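Long-range contacts in endo-1,3-beta-glucanase, family GH16 (Zobellia galactanivorans, PDB 4CTE), which probably hydrolyses internal beta-1,3-linkages of glucans such as laminarin, this chain being the family 16 glycoside hydrolase domain of a longer secreted protein: residues 93-98 and 120-125; 30-35 and 205-210; 52-57 and 64-69; 97-102 and 197-202. The protein carries 1 engineered substitution. All coordinates share one frame; numbering follows the deposited sequence.

Contact 1: residues 93-98 and 120-125; sequences GLWPAF and SRINNA. Engineered in segment 120-125: Ser120 (natural residue Glu). With GS1 (1-thio-beta-D-glucopyranose), chain C.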
# COMPACT_ATOMS: atom_id res chain seq x y z
N GLY A 93 -5.24 -15.37 -4.39
CA GLY A 93 -3.85 -15.18 -4.01
C GLY A 93 -3.31 -13.76 -4.17
O GLY A 93 -2.31 -13.41 -3.54
N LEU A 94 -3.98 -12.94 -4.98
CA LEU A 94 -3.50 -11.57 -5.25
C LEU A 94 -3.73 -10.65 -4.06
O LEU A 94 -4.82 -10.66 -3.46
CB LEU A 94 -4.12 -11.01 -6.52
CG LEU A 94 -3.70 -11.77 -7.78
CD1 LEU A 94 -4.48 -11.24 -8.94
CD2 LEU A 94 -2.18 -11.68 -8.05
N TRP A 95 -2.72 -9.87 -3.70
CA TRP A 95 -2.84 -8.99 -2.55
C TRP A 95 -2.19 -7.67 -2.78
O TRP A 95 -1.09 -7.40 -2.25
CB TRP A 95 -2.24 -9.66 -1.31
CG TRP A 95 -2.25 -8.78 -0.09
CD1 TRP A 95 -2.89 -7.55 0.08
CD2 TRP A 95 -1.59 -9.04 1.20
NE1 TRP A 95 -2.67 -7.05 1.33
CE2 TRP A 95 -1.90 -7.89 2.06
CE3 TRP A 95 -0.80 -10.06 1.71
CZ2 TRP A 95 -1.43 -7.80 3.36
CZ3 TRP A 95 -0.33 -9.95 3.02
CH2 TRP A 95 -0.64 -8.85 3.82
N PRO A 96 -2.83 -6.82 -3.57
CA PRO A 96 -2.30 -5.48 -3.81
C PRO A 96 -2.42 -4.57 -2.57
O PRO A 96 -3.32 -4.78 -1.70
CB PRO A 96 -3.19 -4.98 -4.91
CG PRO A 96 -4.54 -5.60 -4.54
CD PRO A 96 -4.15 -7.00 -4.20
N ALA A 97 -1.56 -3.54 -2.51
CA ALA A 97 -1.62 -2.59 -1.39
C ALA A 97 -1.04 -1.26 -1.78
O ALA A 97 -0.11 -1.21 -2.58
CB ALA A 97 -0.91 -3.12 -0.14
N PHE A 98 -1.60 -0.20 -1.21
CA PHE A 98 -1.18 1.20 -1.35
C PHE A 98 -1.15 1.67 0.08
O PHE A 98 -2.21 1.78 0.75
CB PHE A 98 -2.19 1.97 -2.17
CG PHE A 98 -2.02 3.49 -2.12
CD1 PHE A 98 -0.74 4.12 -2.23
CD2 PHE A 98 -3.17 4.30 -2.09
CE1 PHE A 98 -0.64 5.54 -2.23
CE2 PHE A 98 -3.07 5.70 -2.07
CZ PHE A 98 -1.80 6.33 -2.16
N SER A 120 -5.91 -1.94 0.84
CA SER A 120 -5.43 -3.31 0.59
C SER A 120 -6.64 -4.16 0.22
O SER A 120 -7.80 -3.84 0.58
CB SER A 120 -4.62 -3.91 1.74
OG SER A 120 -5.44 -3.98 2.89
N ARG A 121 -6.39 -5.21 -0.56
CA ARG A 121 -7.43 -6.10 -1.02
C ARG A 121 -6.84 -7.50 -1.10
O ARG A 121 -5.65 -7.68 -1.36
CB ARG A 121 -7.98 -5.65 -2.41
CG ARG A 121 -9.07 -6.57 -2.96
CD ARG A 121 -9.41 -6.20 -4.37
NE ARG A 121 -10.46 -7.10 -4.86
CZ ARG A 121 -10.58 -7.55 -6.11
NH1 ARG A 121 -9.69 -7.24 -7.08
NH2 ARG A 121 -11.61 -8.34 -6.40
N ILE A 122 -7.67 -8.52 -0.88
CA ILE A 122 -7.20 -9.87 -1.10
C ILE A 122 -8.12 -10.62 -2.07
O ILE A 122 -9.38 -10.41 -2.08
CB ILE A 122 -7.04 -10.71 0.22
CG1 ILE A 122 -8.35 -10.74 1.05
CG2 ILE A 122 -5.84 -10.22 1.04
CD1 ILE A 122 -8.41 -11.84 2.11
N ASN A 123 -7.52 -11.51 -2.87
CA ASN A 123 -8.29 -12.47 -3.70
C ASN A 123 -9.28 -11.81 -4.66
O ASN A 123 -8.90 -10.86 -5.37
CB ASN A 123 -8.94 -13.54 -2.75
CG ASN A 123 -7.90 -14.20 -1.87
OD1 ASN A 123 -6.77 -14.36 -2.33
ND2 ASN A 123 -8.27 -14.61 -0.61
N ASN A 124 -10.52 -12.29 -4.67
CA ASN A 124 -11.62 -11.74 -5.50
C ASN A 124 -12.62 -10.92 -4.70
O ASN A 124 -13.71 -10.71 -5.16
CB ASN A 124 -12.39 -12.91 -6.18
CG ASN A 124 -11.52 -13.64 -7.16
OD1 ASN A 124 -10.96 -13.02 -8.07
ND2 ASN A 124 -11.39 -14.99 -6.99
N ALA A 125 -12.26 -10.53 -3.47
CA ALA A 125 -13.17 -9.79 -2.59
C ALA A 125 -13.75 -8.51 -3.23
O ALA A 125 -13.04 -7.77 -3.93
CB ALA A 125 -12.45 -9.47 -1.27
C1 GS1 C . -1.16 -6.22 6.72
S1 GS1 C . -2.18 -7.65 6.94
C2 GS1 C . 0.24 -6.57 7.19
O2 GS1 C . 0.35 -6.90 8.58
C3 GS1 C . 0.93 -5.28 7.02
C4 GS1 C . 1.02 -5.19 5.55
O4 GS1 C . 2.04 -4.25 5.34
C5 GS1 C . -0.35 -4.70 5.14
O5 GS1 C . -1.18 -5.86 5.32
C6 GS1 C . -0.37 -4.09 3.74
O6 GS1 C . -1.61 -4.46 3.17
O HOH W 1 -6.92 -8.96 -4.71
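Trp95 and Ser120 stand side by side in the sugar-binding cleft of the family 16 domain, where a thioglucose rests against both. Ser120 is engineered, the natural residue being Glu; its CB lies in the plane of the indole, at the edge, 3.7 Å from Trp95 NE1. That NE1 also makes a weak, bent hydrogen bond to the sugar O6, so tryptophan offers a flat apolar wall and a polar edge. With CG anti to the backbone N (chi1 177°), the indole is set beside its own carbonyl carbon, where Ile122 CG2 comes over one face, 4.2 Å from the centroid of the five-membered ring. A beta-branched residue suits this place because its methyl sits close to its own backbone.

The natural Glu would close the E-x-D-x-x-E motif of family 16 that opens at Glu115, itself hydrogen-bonded to the sugar; the two glutamates are probably the catalytic pair, as in relatives. Ala97 and Ser120 form an antiparallel non-hydrogen-bonded pair, and the next link, Arg121 N to Pro96 O, is weak. The segment is tied by Asn123, whose N donates to Leu94 O (2.9 Å) and whose OD1 accepts from Gly93 N at 2.8 Å with a fairly straight N-H (162°). Asn123 opens a type II' turn's central pair at positive phi, which asparagine tolerates. Arg121 O, buried, has no hydrogen-bond partner in the model; Trp95 CA approaches it through a CA-H...O contact and Trp95 CD1 lies 3.1 Å away. The Arg121 guanidinium grips Ala125 O side-on through NE and NH2.

Contact 2: residues 30-35 and 205-210; sequences WGNNEL and GGDWPG. With GS1 (1-thio-beta-D-glucopyranose), chain B.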
# COMPACT_ATOMS: atom_id res chain seq x y z
N TRP A 30 8.35 -11.14 3.31
CA TRP A 30 7.98 -9.76 3.69
C TRP A 30 7.20 -9.72 4.99
O TRP A 30 6.26 -8.96 5.12
CB TRP A 30 7.28 -9.04 2.50
CG TRP A 30 8.31 -8.91 1.40
CD1 TRP A 30 8.55 -9.78 0.33
CD2 TRP A 30 9.31 -7.87 1.29
NE1 TRP A 30 9.60 -9.35 -0.42
CE2 TRP A 30 10.11 -8.19 0.09
CE3 TRP A 30 9.62 -6.71 2.02
CZ2 TRP A 30 11.18 -7.37 -0.34
CZ3 TRP A 30 10.68 -5.89 1.57
CH2 TRP A 30 11.46 -6.24 0.43
N GLY A 31 7.56 -10.62 5.92
CA GLY A 31 6.93 -10.70 7.24
C GLY A 31 5.57 -11.35 7.24
O GLY A 31 4.98 -11.53 8.31
N ASN A 32 5.08 -11.75 6.07
CA ASN A 32 3.75 -12.34 5.97
C ASN A 32 3.66 -13.65 5.22
O ASN A 32 2.56 -13.99 4.77
CB ASN A 32 2.82 -11.34 5.29
CG ASN A 32 2.64 -10.06 6.08
OD1 ASN A 32 2.93 -8.97 5.58
ND2 ASN A 32 2.18 -10.17 7.31
N ASN A 33 4.80 -14.35 5.08
CA ASN A 33 4.90 -15.63 4.37
C ASN A 33 4.39 -15.50 2.91
O ASN A 33 3.83 -16.43 2.37
CB ASN A 33 4.19 -16.78 5.15
CG ASN A 33 4.77 -17.03 6.54
OD1 ASN A 33 4.02 -17.11 7.50
ND2 ASN A 33 6.08 -17.15 6.65
N GLU A 34 4.61 -14.32 2.30
CA GLU A 34 4.23 -14.06 0.89
C GLU A 34 5.04 -14.95 -0.06
O GLU A 34 6.18 -15.40 0.27
CB GLU A 34 4.39 -12.60 0.53
CG GLU A 34 3.41 -11.75 1.31
CD GLU A 34 3.78 -10.28 1.40
OE1 GLU A 34 4.56 -9.76 0.56
OE2 GLU A 34 3.26 -9.65 2.33
N LEU A 35 4.49 -15.17 -1.25
CA LEU A 35 5.10 -16.16 -2.19
C LEU A 35 5.90 -15.58 -3.32
O LEU A 35 6.61 -16.32 -3.98
CB LEU A 35 4.03 -17.18 -2.71
CG LEU A 35 3.15 -17.90 -1.66
CD1 LEU A 35 2.07 -18.73 -2.34
CD2 LEU A 35 3.95 -18.81 -0.70
N GLY A 205 -0.01 -14.41 -2.60
CA GLY A 205 -0.11 -15.27 -1.41
C GLY A 205 0.39 -14.61 -0.14
O GLY A 205 0.97 -13.50 -0.15
N GLY A 206 0.19 -15.31 0.96
CA GLY A 206 0.59 -14.80 2.28
C GLY A 206 -0.46 -15.06 3.34
O GLY A 206 -1.55 -15.59 3.04
N ASP A 207 -0.14 -14.68 4.58
CA ASP A 207 -1.00 -14.95 5.74
C ASP A 207 -2.42 -14.43 5.56
O ASP A 207 -3.36 -15.12 5.95
CB ASP A 207 -0.37 -14.39 7.02
CG ASP A 207 0.91 -15.10 7.38
OD1 ASP A 207 1.10 -16.30 7.03
OD2 ASP A 207 1.72 -14.46 8.05
N TRP A 208 -2.57 -13.28 4.90
CA TRP A 208 -3.90 -12.69 4.70
C TRP A 208 -4.68 -13.30 3.52
O TRP A 208 -5.76 -13.89 3.77
CB TRP A 208 -3.77 -11.15 4.70
CG TRP A 208 -5.10 -10.46 4.83
CD1 TRP A 208 -6.28 -10.93 5.47
CD2 TRP A 208 -5.43 -9.12 4.38
NE1 TRP A 208 -7.29 -10.01 5.38
CE2 TRP A 208 -6.85 -8.89 4.74
CE3 TRP A 208 -4.71 -8.10 3.70
CZ2 TRP A 208 -7.50 -7.70 4.43
CZ3 TRP A 208 -5.38 -6.92 3.39
CH2 TRP A 208 -6.74 -6.72 3.75
N PRO A 209 -4.17 -13.25 2.27
CA PRO A 209 -4.98 -13.85 1.19
C PRO A 209 -4.98 -15.39 1.18
O PRO A 209 -5.86 -15.97 0.58
CB PRO A 209 -4.30 -13.34 -0.09
CG PRO A 209 -2.86 -13.14 0.30
CD PRO A 209 -3.00 -12.54 1.69
N GLY A 210 -4.03 -16.04 1.85
CA GLY A 210 -3.94 -17.50 1.79
C GLY A 210 -2.87 -18.00 0.85
O GLY A 210 -2.22 -17.21 0.22
C1 GS1 B . 4.00 -5.84 7.64
S1 GS1 B . 2.44 -5.97 6.77
C2 GS1 B . 4.55 -7.20 8.15
O2 GS1 B . 3.60 -7.84 9.00
C3 GS1 B . 5.86 -6.88 8.91
O3 GS1 B . 6.46 -8.07 9.55
C4 GS1 B . 6.83 -6.00 8.01
O4 GS1 B . 7.98 -5.63 8.76
C5 GS1 B . 6.14 -4.73 7.43
O5 GS1 B . 4.91 -5.13 6.74
C6 GS1 B . 6.99 -3.78 6.55
O6 GS1 B . 7.34 -4.39 5.30
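Glu34 lays the first part of its side chain against Gly205 and carries its carboxylate past the loop. CB sits 3.6 Å from Gly205 O, and CG comes nearer, 3.3 Å from the same oxygen; with CG anti to its own carbonyl carbon (chi1 -66°), this turn keeps it against Gly205 O. From there the chain runs extended, beside Trp95, until OE1 accepts a hydrogen bond from the Gln36 side chain amide. Gly205 O is buried here with no conventional donor, and a CA-H...O contact from Glu34 CA, 3.5 Å away, is a poor substitute.

The backbones are joined by one bond, Asp207 N to Asn32 O, 2.8 Å long and nearly in line with the carbonyl. Both glycines are needed: a CB on Gly205 would collide with Leu35 CD1, and one on Gly206 would press on Glu34 CG and Asn32 O. The 205-210 loop, which follows strand 196-204, also ties itself across by Gly210 N to Gly206 O. Gly31, at positive phi, lies against the thioglucose, where a CB would strike O3.

The Asn32 amide reaches the C2 side of the same sugar, lining the cleft of the domain. Replacing it by an alanine is likely to leave that part of the sugar without its polar neighbour. Since the single firm hydrogen bond uses main-chain atoms, the contact rests mainly on chain shape, with glycines where the two chains pass closely, Asn32 at the sugar, and Asn33 and Asp207 at the exposed rim.

Contact 3: residues 52-57 and 64-69; sequences ITAKHE and YTSARM. With GS1 (1-thio-beta-D-glucopyranose), chain B; EDO (1,2-ethanediol), chain G.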
# COMPACT_ATOMS: atom_id res chain seq x y z
N ILE A 52 2.09 -2.77 -12.23
CA ILE A 52 2.81 -3.77 -11.46
C ILE A 52 2.23 -5.07 -11.93
O ILE A 52 1.03 -5.26 -11.83
CB ILE A 52 2.71 -3.53 -9.95
CG1 ILE A 52 3.44 -2.21 -9.63
CG2 ILE A 52 3.27 -4.75 -9.15
CD1 ILE A 52 3.26 -1.77 -8.20
N THR A 53 3.08 -5.97 -12.42
CA THR A 53 2.62 -7.27 -12.95
C THR A 53 3.06 -8.42 -12.05
O THR A 53 4.25 -8.55 -11.75
CB THR A 53 3.08 -7.48 -14.41
OG1 THR A 53 2.74 -6.30 -15.19
CG2 THR A 53 2.47 -8.77 -15.06
N ALA A 54 2.08 -9.21 -11.57
CA ALA A 54 2.42 -10.43 -10.83
C ALA A 54 2.47 -11.51 -11.88
O ALA A 54 1.51 -11.62 -12.69
CB ALA A 54 1.41 -10.79 -9.75
N LYS A 55 3.52 -12.34 -11.85
CA LYS A 55 3.69 -13.37 -12.87
C LYS A 55 3.91 -14.74 -12.24
O LYS A 55 4.48 -14.85 -11.11
CB LYS A 55 4.88 -13.08 -13.77
CG LYS A 55 4.81 -11.79 -14.55
CD LYS A 55 6.05 -11.64 -15.42
CE LYS A 55 5.85 -10.40 -16.29
NZ LYS A 55 6.96 -10.25 -17.28
N HIS A 56 3.49 -15.78 -12.97
CA HIS A 56 3.78 -17.13 -12.52
C HIS A 56 5.12 -17.42 -13.15
O HIS A 56 5.19 -17.73 -14.34
CB HIS A 56 2.68 -18.11 -12.94
CG HIS A 56 2.96 -19.55 -12.51
ND1 HIS A 56 2.50 -20.61 -13.19
CD2 HIS A 56 3.74 -20.06 -11.46
CE1 HIS A 56 2.91 -21.75 -12.58
NE2 HIS A 56 3.68 -21.41 -11.53
N GLU A 57 6.19 -17.34 -12.37
CA GLU A 57 7.54 -17.44 -12.91
C GLU A 57 8.50 -17.86 -11.83
O GLU A 57 8.48 -17.22 -10.78
CB GLU A 57 7.87 -16.03 -13.41
CG GLU A 57 9.28 -15.70 -13.76
CD GLU A 57 9.34 -14.30 -14.34
OE1 GLU A 57 9.14 -13.29 -13.65
OE2 GLU A 57 9.53 -14.21 -15.55
N TYR A 64 6.65 -17.11 -7.96
CA TYR A 64 6.00 -15.93 -8.51
C TYR A 64 6.93 -14.74 -8.43
O TYR A 64 7.80 -14.67 -7.56
CB TYR A 64 4.70 -15.54 -7.76
CG TYR A 64 3.77 -16.71 -7.62
CD1 TYR A 64 2.91 -17.07 -8.68
CD2 TYR A 64 3.76 -17.46 -6.46
CE1 TYR A 64 2.05 -18.19 -8.60
CE2 TYR A 64 2.90 -18.57 -6.34
CZ TYR A 64 2.04 -18.91 -7.41
OH TYR A 64 1.22 -20.03 -7.31
N THR A 65 6.69 -13.77 -9.34
CA THR A 65 7.38 -12.51 -9.27
C THR A 65 6.34 -11.39 -9.32
O THR A 65 5.22 -11.55 -9.87
CB THR A 65 8.36 -12.33 -10.43
OG1 THR A 65 7.67 -12.47 -11.68
CG2 THR A 65 9.52 -13.32 -10.39
N SER A 66 6.68 -10.25 -8.73
CA SER A 66 5.84 -9.06 -8.78
C SER A 66 6.76 -7.87 -8.50
O SER A 66 8.01 -8.00 -8.64
CB SER A 66 4.68 -9.16 -7.79
OG SER A 66 3.79 -8.06 -7.93
N ALA A 67 6.17 -6.72 -8.12
CA ALA A 67 7.00 -5.56 -7.78
C ALA A 67 6.49 -4.88 -6.53
O ALA A 67 5.27 -4.96 -6.21
CB ALA A 67 7.03 -4.60 -8.94
N ARG A 68 7.44 -4.27 -5.81
CA ARG A 68 7.19 -3.49 -4.62
C ARG A 68 8.08 -2.26 -4.75
O ARG A 68 9.33 -2.37 -4.96
CB ARG A 68 7.52 -4.24 -3.37
CG ARG A 68 7.41 -3.43 -2.09
CD ARG A 68 7.34 -4.36 -0.89
NE ARG A 68 7.72 -3.72 0.37
CZ ARG A 68 7.36 -4.14 1.59
NH1 ARG A 68 6.52 -5.19 1.73
NH2 ARG A 68 7.82 -3.50 2.67
N MET A 69 7.44 -1.11 -4.57
CA MET A 69 8.10 0.20 -4.74
C MET A 69 7.84 1.07 -3.53
O MET A 69 6.74 0.99 -2.94
CB MET A 69 7.54 0.90 -5.96
CG MET A 69 7.72 0.15 -7.27
SD MET A 69 6.66 0.80 -8.57
CE MET A 69 7.02 2.56 -8.65
C1 GS1 B . 4.00 -5.84 7.64
S1 GS1 B . 2.44 -5.97 6.77
C2 GS1 B . 4.55 -7.20 8.15
O2 GS1 B . 3.60 -7.84 9.00
C3 GS1 B . 5.86 -6.88 8.91
O3 GS1 B . 6.46 -8.07 9.55
C4 GS1 B . 6.83 -6.00 8.01
O4 GS1 B . 7.98 -5.63 8.76
C5 GS1 B . 6.14 -4.73 7.43
O5 GS1 B . 4.91 -5.13 6.74
C6 GS1 B . 6.99 -3.78 6.55
O6 GS1 B . 7.34 -4.39 5.30
C1 EDO G . 10.06 -1.05 3.90
O1 EDO G . 10.16 -2.01 2.84
C2 EDO G . 11.31 -1.18 4.72
O2 EDO G . 12.43 -1.00 3.81
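Thr65 pairs with Lys55 through two backbone hydrogen bonds, Lys55 N to Thr65 O (2.7 Å) and Thr65 N to Lys55 O (3.0 Å). Its hydroxyl adds a third link, donating to Glu57 OE1 at 2.6 Å on the anti side of the carboxylate. The rotamer explains this: OG1 is set between the backbone N and carbonyl carbon (chi1 56°), and so lies on the side from which the extended Glu57 arrives. Threonine suits the place, since CG2 packs on the same carboxylate oxygen and on the glutamate CG. On the other face, the rings of His56 and Tyr64 meet obliquely, His56 CD2 3.8 Å from Tyr64 CE1.

This is the antiparallel hairpin of strands 49-59 and 62-70, whose ladder opens beyond the Lys55-Thr65 pair: Thr53 O is met by Ser66 CA at 3.4 Å, an almost straight C-H...O contact, rather than by Ala67 N. There apolar packing takes over, with Ile52 CG2 3.8 Å from Ala67 CB and CD1 reaching Met69 SD.

Farther out, Asn42 ND2 donates to both Thr65 OG1 and Thr53 O, so the hydroxyl has a second partner, which holds its position. Tyr64 OH is bonded to Gln215 and Ser66 OG to Met202 O. Arg68 points away from the partner strand: with NE in a salt bridge to Glu22, its NH2 donates to thioglucose O6 at 2.8 Å with a nearly straight N-H (171°), and also to the bound 1,2-ethanediol.

Contact 4: residues 97-102 and 197-202; sequences AFWMLG and FILLNM. With GS1 (1-thio-beta-D-glucopyranose), chain C; GS1 (1-thio-beta-D-glucopyranose), chain B.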
# COMPACT_ATOMS: atom_id res chain seq x y z
N ALA A 97 -1.56 -3.54 -2.51
CA ALA A 97 -1.62 -2.59 -1.39
C ALA A 97 -1.04 -1.26 -1.78
O ALA A 97 -0.11 -1.21 -2.58
CB ALA A 97 -0.91 -3.12 -0.14
N PHE A 98 -1.60 -0.20 -1.21
CA PHE A 98 -1.18 1.20 -1.35
C PHE A 98 -1.15 1.67 0.08
O PHE A 98 -2.21 1.78 0.75
CB PHE A 98 -2.19 1.97 -2.17
CG PHE A 98 -2.02 3.49 -2.12
CD1 PHE A 98 -0.74 4.12 -2.23
CD2 PHE A 98 -3.17 4.30 -2.09
CE1 PHE A 98 -0.64 5.54 -2.23
CE2 PHE A 98 -3.07 5.70 -2.07
CZ PHE A 98 -1.80 6.33 -2.16
N TRP A 99 0.07 1.93 0.57
CA TRP A 99 0.25 2.11 1.98
C TRP A 99 1.42 2.97 2.33
O TRP A 99 2.12 3.46 1.44
CB TRP A 99 0.33 0.71 2.63
CG TRP A 99 1.38 -0.22 2.09
CD1 TRP A 99 1.53 -0.70 0.78
CD2 TRP A 99 2.36 -0.97 2.89
NE1 TRP A 99 2.54 -1.63 0.71
CE2 TRP A 99 3.09 -1.83 1.95
CE3 TRP A 99 2.70 -1.00 4.27
CZ2 TRP A 99 4.11 -2.68 2.37
CZ3 TRP A 99 3.74 -1.86 4.69
CH2 TRP A 99 4.43 -2.67 3.75
N MET A 100 1.62 3.18 3.64
CA MET A 100 2.65 4.09 4.15
C MET A 100 3.27 3.52 5.39
O MET A 100 2.59 2.84 6.16
CB MET A 100 2.04 5.46 4.47
CG MET A 100 1.23 6.08 3.33
SD MET A 100 0.65 7.73 3.71
CE MET A 100 2.14 8.73 3.48
N LEU A 101 4.55 3.80 5.57
CA LEU A 101 5.32 3.40 6.73
C LEU A 101 6.07 4.58 7.25
O LEU A 101 6.52 5.42 6.46
CB LEU A 101 6.32 2.32 6.37
CG LEU A 101 5.79 0.90 6.13
CD1 LEU A 101 6.92 0.04 5.54
CD2 LEU A 101 5.23 0.27 7.41
N GLY A 102 6.23 4.65 8.57
CA GLY A 102 7.00 5.75 9.19
C GLY A 102 8.46 5.69 8.79
O GLY A 102 9.08 4.60 8.70
N PHE A 197 6.71 7.52 4.43
CA PHE A 197 6.89 7.33 2.98
C PHE A 197 5.78 6.40 2.43
O PHE A 197 5.09 5.68 3.19
CB PHE A 197 8.29 6.80 2.64
CG PHE A 197 8.64 5.45 3.26
CD1 PHE A 197 8.34 4.24 2.60
CD2 PHE A 197 9.34 5.40 4.47
CE1 PHE A 197 8.70 2.98 3.19
CE2 PHE A 197 9.72 4.19 5.05
CZ PHE A 197 9.40 2.98 4.41
N ILE A 198 5.65 6.38 1.11
CA ILE A 198 4.60 5.65 0.42
C ILE A 198 5.13 4.37 -0.21
O ILE A 198 6.27 4.34 -0.71
CB ILE A 198 3.98 6.55 -0.67
CG1 ILE A 198 3.25 7.74 0.01
CG2 ILE A 198 3.06 5.76 -1.61
CD1 ILE A 198 2.92 8.91 -0.89
N LEU A 199 4.31 3.31 -0.17
CA LEU A 199 4.63 2.06 -0.87
C LEU A 199 3.49 1.65 -1.80
O LEU A 199 2.29 1.94 -1.53
CB LEU A 199 4.94 0.90 0.10
CG LEU A 199 6.02 1.09 1.19
CD1 LEU A 199 5.41 1.74 2.43
CD2 LEU A 199 6.69 -0.26 1.52
N LEU A 200 3.86 1.00 -2.89
CA LEU A 200 2.91 0.34 -3.80
C LEU A 200 3.44 -1.05 -4.05
O LEU A 200 4.64 -1.20 -4.30
CB LEU A 200 2.76 1.07 -5.12
CG LEU A 200 1.89 2.32 -5.09
CD1 LEU A 200 2.16 3.11 -6.36
CD2 LEU A 200 0.39 1.95 -4.92
N ASN A 201 2.60 -2.08 -3.96
CA ASN A 201 3.03 -3.42 -4.33
C ASN A 201 1.84 -4.31 -4.66
O ASN A 201 0.66 -3.95 -4.40
CB ASN A 201 3.82 -4.06 -3.18
CG ASN A 201 2.91 -4.43 -2.03
OD1 ASN A 201 2.51 -3.56 -1.27
ND2 ASN A 201 2.54 -5.70 -1.91
N MET A 202 2.17 -5.50 -5.20
CA MET A 202 1.18 -6.57 -5.31
C MET A 202 1.84 -7.91 -4.90
O MET A 202 2.71 -8.43 -5.61
CB MET A 202 0.55 -6.69 -6.69
CG MET A 202 -0.66 -7.66 -6.65
SD MET A 202 -1.83 -7.43 -8.03
CE MET A 202 -0.72 -7.51 -9.45
C1 GS1 C . -1.16 -6.22 6.72
S1 GS1 C . -2.18 -7.65 6.94
C2 GS1 C . 0.24 -6.57 7.19
O2 GS1 C . 0.35 -6.90 8.58
C3 GS1 C . 0.93 -5.28 7.02
C4 GS1 C . 1.02 -5.19 5.55
O4 GS1 C . 2.04 -4.25 5.34
C5 GS1 C . -0.35 -4.70 5.14
O5 GS1 C . -1.18 -5.86 5.32
C6 GS1 C . -0.37 -4.09 3.74
O6 GS1 C . -1.61 -4.46 3.17
C1 GS1 B . 4.00 -5.84 7.64
S1 GS1 B . 2.44 -5.97 6.77
C2 GS1 B . 4.55 -7.20 8.15
O2 GS1 B . 3.60 -7.84 9.00
C3 GS1 B . 5.86 -6.88 8.91
O3 GS1 B . 6.46 -8.07 9.55
C4 GS1 B . 6.83 -6.00 8.01
O4 GS1 B . 7.98 -5.63 8.76
C5 GS1 B . 6.14 -4.73 7.43
O5 GS1 B . 4.91 -5.13 6.74
C6 GS1 B . 6.99 -3.78 6.55
O6 GS1 B . 7.34 -4.39 5.30
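Trp99 and Asn201 both place CG between the backbone N and the carbonyl carbon, chi1 56° and 71°, which lifts indole and amide over the same face of their two strands and brings Trp99 NE1 within 2.8 Å of Asn201 OD1. The bond is moderately bent, with the ring and amide planes strongly turned against each other; it fixes the rotation of the indole and satisfies the buried N-H. Leu199 carries the near face: its CB is over the five-membered ring, 3.7 Å from the centroid, while CD2 reaches Trp99 CZ2 at 3.6 Å. The indole is thus held between Leu199 CB on one face and O4 of one thioglucose near the rim of the other, while O6 of the second sugar meets the ring edge. Losing the indole to an alanine here is likely to leave Asn201 OD1 without this donor and to open a gap between Leu199 and the sugars.

The ladder is regular: Trp99 and Leu199 exchange backbone bonds, Leu199 N to Trp99 O being 2.7 Å long, and Ala97 pairs with Asn201 and Leu101 with Phe197 in the same way. Leu101 CB sits over the Phe197 ring. On the other face Phe98 and Leu200 run side by side, Phe98 CD1 to Leu200 CD2 3.6 Å, and Phe98 CE1 meets Ile198 CG2.

These apolar residues fill the core of the beta-sandwich jelly roll, packing on strands 80-87 and 220-231. On its other side strand 94-102 pairs with strands 115-117 and 119-120, and strand 196-204 pairs with strand 62-70.

In the fold
Contacts 1, 2 and 4 border the sugar cleft of the jelly roll; contact 3 reaches it through Arg68 alone among its residues. One thioglucose (chain C) touches contacts 1 and 4, whose centres are about 13 Å apart and which share Ala97 and Phe98; the other (chain B) touches contacts 2, 3 and 4. Contacts 3 and 4 are stitched together by a probable hydrogen bond from Met69 N to Leu200 O of 2.8 Å. Contacts 1 and 2, about 11 Å apart between centres, meet through Gly205 N and Gly93 O at 2.7 Å, also a probable hydrogen bond. Along the chain, contacts 1, 3 and 4 are nested within the loop closed by contact 2.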